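Local coordinates for protein CD1-2 antigen (Gallus gallus, PDB 3DBX) that probably presents lipid antigens to T cells, as other CD1 proteins of the MHC class I-like family do, at residues A[32-36]-A[37-41]. Sequence-based numbering, arbitrary orientation.
Sequences MALLA and DVPIM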
ATOM      1  N   MET A  32      -1.916  11.065  -1.376  1.00 34.32           N
ATOM      2  CA  MET A  32      -2.410  10.299  -2.531  1.00 37.62           C
ATOM      3  C   MET A  32      -3.901  10.119  -2.462  1.00 34.62           C
ATOM      4  O   MET A  32      -4.437   9.945  -1.386  1.00 34.38           O
ATOM      5  CB  MET A  32      -1.788   8.916  -2.528  1.00 37.05           C
ATOM      6  CG  MET A  32      -2.039   8.180  -3.843  1.00 40.79           C
ATOM      7  SD  MET A  32      -1.245   6.605  -3.766  1.00 44.93           S
ATOM      8  CE  MET A  32       0.435   7.078  -3.417  1.00 42.40           C
ATOM      9  N   ALA A  33      -4.563  10.164  -3.615  1.00 35.30           N
ATOM     10  CA  ALA A  33      -5.953   9.762  -3.727  1.00 33.70           C
ATOM     11  C   ALA A  33      -6.039   8.505  -4.584  1.00 33.63           C
ATOM     12  O   ALA A  33      -5.427   8.446  -5.660  1.00 33.96           O
ATOM     13  CB  ALA A  33      -6.780  10.882  -4.355  1.00 34.92           C
ATOM     14  N   LEU A  34      -6.850   7.540  -4.143  1.00 31.87           N
ATOM     15  CA  LEU A  34      -6.982   6.227  -4.816  1.00 31.63           C
ATOM     16  C   LEU A  34      -8.438   5.919  -5.090  1.00 32.05           C
ATOM     17  O   LEU A  34      -9.272   6.204  -4.258  1.00 32.15           O
ATOM     18  CB  LEU A  34      -6.450   5.092  -3.902  1.00 30.70           C
ATOM     19  CG  LEU A  34      -4.984   4.959  -3.507  1.00 32.65           C
ATOM     20  CD1 LEU A  34      -4.902   3.830  -2.500  1.00 36.93           C
ATOM     21  CD2 LEU A  34      -4.173   4.534  -4.675  1.00 32.26           C
ATOM     22  N   LEU A  35      -8.721   5.338  -6.255  1.00 32.16           N
ATOM     23  CA  LEU A  35      -9.972   4.651  -6.502  1.00 33.38           C
ATOM     24  C   LEU A  35      -9.570   3.195  -6.725  1.00 33.07           C
ATOM     25  O   LEU A  35      -8.733   2.942  -7.585  1.00 33.71           O
ATOM     26  CB  LEU A  35     -10.710   5.229  -7.732  1.00 34.17           C
ATOM     27  CG  LEU A  35     -12.124   4.702  -8.001  1.00 38.66           C
ATOM     28  CD1 LEU A  35     -13.083   5.108  -6.908  1.00 37.34           C
ATOM     29  CD2 LEU A  35     -12.666   5.137  -9.382  1.00 39.51           C
ATOM     30  N   ALA A  36     -10.160   2.253  -5.973  1.00 33.16           N
ATOM     31  CA  ALA A  36      -9.616   0.890  -5.825  1.00 33.08           C
ATOM     32  C   ALA A  36      -8.115   0.966  -5.456  1.00 31.84           C
ATOM     33  O   ALA A  36      -7.770   1.627  -4.478  1.00 32.45           O
ATOM     34  CB  ALA A  36      -9.856   0.041  -7.100  1.00 34.18           C
ATOM     35  N   ASP A  37      -7.235   0.348  -6.237  1.00 31.03           N
ATOM     36  CA  ASP A  37      -5.767   0.498  -6.027  1.00 30.24           C
ATOM     37  C   ASP A  37      -5.119   1.393  -7.068  1.00 29.14           C
ATOM     38  O   ASP A  37      -3.905   1.401  -7.219  1.00 29.51           O
ATOM     39  CB  ASP A  37      -5.054  -0.881  -6.009  1.00 31.85           C
ATOM     40  CG  ASP A  37      -5.391  -1.753  -7.197  1.00 35.78           C
ATOM     41  OD1 ASP A  37      -6.197  -1.340  -8.057  1.00 36.93           O
ATOM     42  OD2 ASP A  37      -4.834  -2.874  -7.275  1.00 37.90           O
ATOM     43  N   VAL A  38      -5.926   2.158  -7.789  1.00 28.97           N
ATOM     44  CA  VAL A  38      -5.414   2.992  -8.867  1.00 30.91           C
ATOM     45  C   VAL A  38      -5.226   4.378  -8.278  1.00 31.34           C
ATOM     46  O   VAL A  38      -6.209   4.964  -7.814  1.00 30.83           O
ATOM     47  CB  VAL A  38      -6.462   3.113  -9.997  1.00 30.98           C
ATOM     48  CG1 VAL A  38      -5.951   4.060 -11.107  1.00 33.20           C
ATOM     49  CG2 VAL A  38      -6.811   1.714 -10.548  1.00 34.04           C
ATOM     50  N   PRO A  39      -3.976   4.880  -8.267  1.00 33.05           N
ATOM     51  CA  PRO A  39      -3.656   6.256  -7.883  1.00 33.59           C
ATOM     52  C   PRO A  39      -4.297   7.223  -8.875  1.00 35.20           C
ATOM     53  O   PRO A  39      -4.085   7.095 -10.079  1.00 37.74           O
ATOM     54  CB  PRO A  39      -2.144   6.293  -8.020  1.00 34.80           C
ATOM     55  CG  PRO A  39      -1.715   4.837  -7.839  1.00 34.54           C
ATOM     56  CD  PRO A  39      -2.755   4.125  -8.623  1.00 33.56           C
ATOM     57  N   ILE A  40      -5.117   8.144  -8.377  1.00 35.31           N
ATOM     58  CA  ILE A  40      -5.875   9.098  -9.215  1.00 37.83           C
ATOM     59  C   ILE A  40      -5.145  10.443  -9.227  1.00 39.08           C
ATOM     60  O   ILE A  40      -5.036  11.101 -10.271  1.00 40.76           O
ATOM     61  CB  ILE A  40      -7.357   9.262  -8.678  1.00 36.91           C
ATOM     62  CG1 ILE A  40      -8.151   7.994  -8.922  1.00 39.11           C
ATOM     63  CG2 ILE A  40      -8.082  10.381  -9.348  1.00 41.85           C
ATOM     64  CD1 ILE A  40      -7.861   7.358 -10.247  1.00 39.27           C
ATOM     65  N   MET A  41      -4.654  10.825  -8.045  1.00 38.14           N
ATOM     66  CA  MET A  41      -4.017  12.116  -7.812  1.00 40.72           C
ATOM     67  C   MET A  41      -2.905  11.905  -6.810  1.00 38.43           C
ATOM     68  O   MET A  41      -3.036  11.088  -5.898  1.00 35.92           O
ATOM     69  CB  MET A  41      -5.017  13.125  -7.237  1.00 41.13           C
ATOM     70  CG  MET A  41      -5.944  13.717  -8.258  1.00 45.69           C
ATOM     71  SD  MET A  41      -7.071  14.988  -7.643  1.00 50.97           S
ATOM     72  CE  MET A  41      -8.028  14.062  -6.437  1.00 46.89           C
TER
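L34 and P39 face each other across a tight beta hairpin as an antiparallel non-hydrogen-bonded pair. CD2 of L34 reaches over the proline, 3.6 Å from P39 N and 4.0 Å from P39 CG. L34 CG stands beside its own backbone N (chi1 -66°), and this sends the branch across to the ring. M32 extends on the same face; its SD lies 4.4 Å from P39 CB. The other face carries A33, L35, V38 and M41. There M41 bends at its thioether (chi3 -62°), and its CE packs on the CB of A33 at 4.0 Å. I40 is the extra residue of a classic beta bulge. I40 and M41 together sit opposite A33, whose O accepts a short, nearly straight hydrogen bond from I40 N and a weak one from M41 N. I40 CG1 turns inward to L35 CB, 4.0 Å away. A type II' turn from L35 to V38 closes the hairpin, with A36 at a positive phi of 50°. L35 and V38 form a hydrogen-bonded pair, and V38 N sits above the carbonyl plane of L35 at 2.9 Å from its O. D37 points away from the hairpin; its carboxylate is hydrogen-bonded to the hydroxyls of Y215 (through OD1) and Y249 (through OD2), linking the turn to the immunoglobulin C1-set domain. The hairpin belongs to the antiparallel platform of the MHC-like fold. Strand 12-21 flanks 27-35, L35 packs on I174 and L177 of helix 156-180, and I40 and M41 lie against Y173 of that helix.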